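Local structure of guanylate kinase (Coxiella burnetii, 3TR0) at residues S13-A18 with I124-I129. The protein catalyses the ATP-dependent phosphorylation of GMP to GDP, and thereby probably serves the recycling of GMP and, indirectly, cGMP. Sequence-based numbering, arbitrary orientation.
With SO4 (sulfate ion), chain B.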
ATOM      1  N   SER A  13       4.195 -14.050  -6.974  1.00 16.25           N
ATOM      2  CA  SER A  13       3.929 -15.467  -7.229  1.00 16.81           C
ATOM      3  C   SER A  13       2.625 -15.650  -7.989  1.00 16.66           C
ATOM      4  O   SER A  13       1.708 -14.841  -7.866  1.00 15.91           O
ATOM      5  CB  SER A  13       3.889 -16.263  -5.923  1.00 18.64           C
ATOM      6  OG  SER A  13       5.083 -16.095  -5.176  1.00 19.64           O
ATOM      7  N   ALA A  14       2.552 -16.719  -8.779  1.00 16.49           N
ATOM      8  CA  ALA A  14       1.364 -17.004  -9.568  1.00 17.61           C
ATOM      9  C   ALA A  14       1.473 -18.388 -10.194  1.00 15.94           C
ATOM     10  O   ALA A  14       2.575 -18.901 -10.388  1.00 17.29           O
ATOM     11  CB  ALA A  14       1.179 -15.949 -10.650  1.00 18.45           C
ATOM     12  N   PRO A  15       0.327 -19.004 -10.499  1.00 18.99           N
ATOM     13  CA  PRO A  15       0.381 -20.288 -11.200  1.00 23.04           C
ATOM     14  C   PRO A  15       0.932 -20.069 -12.604  1.00 26.41           C
ATOM     15  O   PRO A  15       0.802 -18.967 -13.138  1.00 24.28           O
ATOM     16  CB  PRO A  15      -1.090 -20.720 -11.253  1.00 16.93           C
ATOM     17  CG  PRO A  15      -1.872 -19.446 -11.128  1.00 23.27           C
ATOM     18  CD  PRO A  15      -1.055 -18.582 -10.205  1.00 16.97           C
ATOM     19  N   SER A  16       1.558 -21.087 -13.182  1.00 29.33           N
ATOM     20  CA  SER A  16       2.041 -20.984 -14.552  1.00 30.91           C
ATOM     21  C   SER A  16       0.872 -20.659 -15.475  1.00 20.49           C
ATOM     22  O   SER A  16      -0.219 -21.209 -15.324  1.00 25.23           O
ATOM     23  CB  SER A  16       2.729 -22.285 -14.987  1.00 29.22           C
ATOM     24  OG  SER A  16       3.888 -22.531 -14.207  1.00 31.59           O
ATOM     25  N   GLY A  17       1.097 -19.748 -16.414  1.00 20.59           N
ATOM     26  CA  GLY A  17       0.067 -19.359 -17.360  1.00 18.41           C
ATOM     27  C   GLY A  17      -0.768 -18.172 -16.914  1.00 18.65           C
ATOM     28  O   GLY A  17      -1.750 -17.821 -17.567  1.00 23.12           O
ATOM     29  N   ALA A  18      -0.386 -17.548 -15.804  1.00 20.34           N
ATOM     30  CA  ALA A  18      -1.150 -16.417 -15.280  1.00 21.83           C
ATOM     31  C   ALA A  18      -0.718 -15.085 -15.886  1.00 22.32           C
ATOM     32  O   ALA A  18      -1.368 -14.065 -15.669  1.00 21.76           O
ATOM     33  CB  ALA A  18      -1.058 -16.364 -13.760  1.00 23.88           C
ATOM     34  N   ILE A 124      -0.633 -13.235  -8.094  1.00 10.12           N
ATOM     35  CA  ILE A 124      -1.379 -12.917  -9.298  1.00 12.88           C
ATOM     36  C   ILE A 124      -2.359 -14.038  -9.623  1.00 21.13           C
ATOM     37  O   ILE A 124      -1.958 -15.189  -9.801  1.00 19.67           O
ATOM     38  CB  ILE A 124      -0.447 -12.712 -10.510  1.00 19.37           C
ATOM     39  CG1 ILE A 124       0.665 -11.714 -10.180  1.00 21.63           C
ATOM     40  CG2 ILE A 124      -1.243 -12.256 -11.721  1.00 17.79           C
ATOM     41  CD1 ILE A 124       0.169 -10.342  -9.825  1.00 22.43           C
ATOM     42  N   LEU A 125      -3.642 -13.695  -9.692  1.00 18.26           N
ATOM     43  CA  LEU A 125      -4.689 -14.663  -9.995  1.00 17.92           C
ATOM     44  C   LEU A 125      -5.131 -14.541 -11.442  1.00 13.75           C
ATOM     45  O   LEU A 125      -5.240 -13.437 -11.972  1.00 18.83           O
ATOM     46  CB  LEU A 125      -5.903 -14.429  -9.090  1.00 16.80           C
ATOM     47  CG  LEU A 125      -5.691 -14.610  -7.590  1.00 21.10           C
ATOM     48  CD1 LEU A 125      -6.860 -14.000  -6.813  1.00 26.74           C
ATOM     49  CD2 LEU A 125      -5.521 -16.077  -7.262  1.00 21.62           C
ATOM     50  N   PRO A 126      -5.396 -15.684 -12.094  1.00 19.78           N
ATOM     51  CA  PRO A 126      -6.006 -15.649 -13.422  1.00 16.72           C
ATOM     52  C   PRO A 126      -7.492 -15.370 -13.256  1.00 17.44           C
ATOM     53  O   PRO A 126      -8.015 -15.578 -12.164  1.00 24.07           O
ATOM     54  CB  PRO A 126      -5.796 -17.079 -13.932  1.00 18.75           C
ATOM     55  CG  PRO A 126      -5.836 -17.911 -12.694  1.00 18.83           C
ATOM     56  CD  PRO A 126      -5.197 -17.060 -11.607  1.00 20.62           C
ATOM     57  N   PRO A 127      -8.163 -14.892 -14.315  1.00 22.89           N
ATOM     58  CA  PRO A 127      -9.605 -14.637 -14.234  1.00 27.75           C
ATOM     59  C   PRO A 127     -10.412 -15.936 -14.304  1.00 36.96           C
ATOM     60  O   PRO A 127     -11.615 -15.942 -14.033  1.00 31.06           O
ATOM     61  CB  PRO A 127      -9.869 -13.754 -15.455  1.00 24.93           C
ATOM     62  CG  PRO A 127      -8.801 -14.130 -16.424  1.00 32.15           C
ATOM     63  CD  PRO A 127      -7.588 -14.447 -15.596  1.00 27.89           C
ATOM     64  N   SER A 128      -9.742 -17.028 -14.654  1.00 28.82           N
ATOM     65  CA  SER A 128     -10.373 -18.342 -14.701  1.00 30.94           C
ATOM     66  C   SER A 128      -9.315 -19.421 -14.887  1.00 33.25           C
ATOM     67  O   SER A 128      -8.194 -19.135 -15.307  1.00 25.67           O
ATOM     68  CB  SER A 128     -11.386 -18.408 -15.845  1.00 29.71           C
ATOM     69  OG  SER A 128     -10.734 -18.342 -17.102  1.00 30.95           O
ATOM     70  N   ILE A 129      -9.672 -20.663 -14.574  1.00 42.06           N
ATOM     71  CA  ILE A 129      -8.776 -21.783 -14.819  1.00 38.45           C
ATOM     72  C   ILE A 129      -8.537 -21.929 -16.317  1.00 37.69           C
ATOM     73  O   ILE A 129      -7.440 -22.271 -16.750  1.00 34.98           O
ATOM     74  CB  ILE A 129      -9.338 -23.107 -14.267  1.00 45.97           C
ATOM     75  CG1 ILE A 129      -9.305 -23.107 -12.740  1.00 47.93           C
ATOM     76  CG2 ILE A 129      -8.538 -24.285 -14.798  1.00 44.02           C
ATOM     77  CD1 ILE A 129      -7.908 -23.113 -12.163  1.00 48.74           C
TER
HETATM   78  S   SO4 B 203       3.341 -16.908 -16.428  0.97 28.14           S
HETATM   79  O1  SO4 B 203       4.572 -16.125 -16.458  0.97 23.94           O
HETATM   80  O2  SO4 B 203       3.656 -18.323 -16.560  0.97 28.33           O
HETATM   81  O3  SO4 B 203       2.638 -16.690 -15.159  0.97 27.69           O
HETATM   82  O4  SO4 B 203       2.490 -16.520 -17.546  0.97 34.14           O
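The methyl group of Ala-14 packs against the branched CB of Ile-124, CB to CB 3.6 Å, at the start of the P-loop (Walker A motif) of this guanylate kinase. Here two neighbouring parallel strands of the central sheet, 9-13 and 120-125, come to their C-terminal ends. Their last cross-strand bond runs from Ile-124 N to Ser-13 O, 2.8 Å long and close to straight at 167°. Ile-124 sets CG2 anti to its own nitrogen and CG1 beside that nitrogen (chi1 -51°); CB and CG1 both lie near the carbonyl oxygen of Ser-13, and the end of the side chain leads away from the loop. On the other side of Ser-13, its hydroxyl is hydrogen-bonded to the carbonyl of Ile-104, on the strand 99-103 side of the sheet.

Beyond this bond no further backbone hydrogen bond joins the two segments, and the contact passes to apolar groups. Ile-124 O, buried here without a hydrogen-bonding partner, faces Ala-14 CB at 3.3 Å and the CD of Pro-15 at 3.5 Å. The Pro-15 ring lies aslant to that of Pro-126, its CG 4.1 Å from Pro-126 CD, and Leu-132 of helix 129-137 touches both prolines as well as Ala-18.

Pro-15 to Ala-18 form a type II turn, with a weak bond from Ala-18 N back to Pro-15 O; its Gly-17 and Ala-18 amides face the anion site. A sulfate, probably from the crystallisation liquor, sits there, also bound by the amides of Gly-19, Lys-20 and Thr-21 and by Arg-139; in related P-loop kinases this place takes the ATP beta-phosphate. Ala-18 N makes a weak, bent bond to sulfate O3, whereas Gly-17 N reaches sulfate O2 at 2.9 Å with an N-H...O angle of 174°.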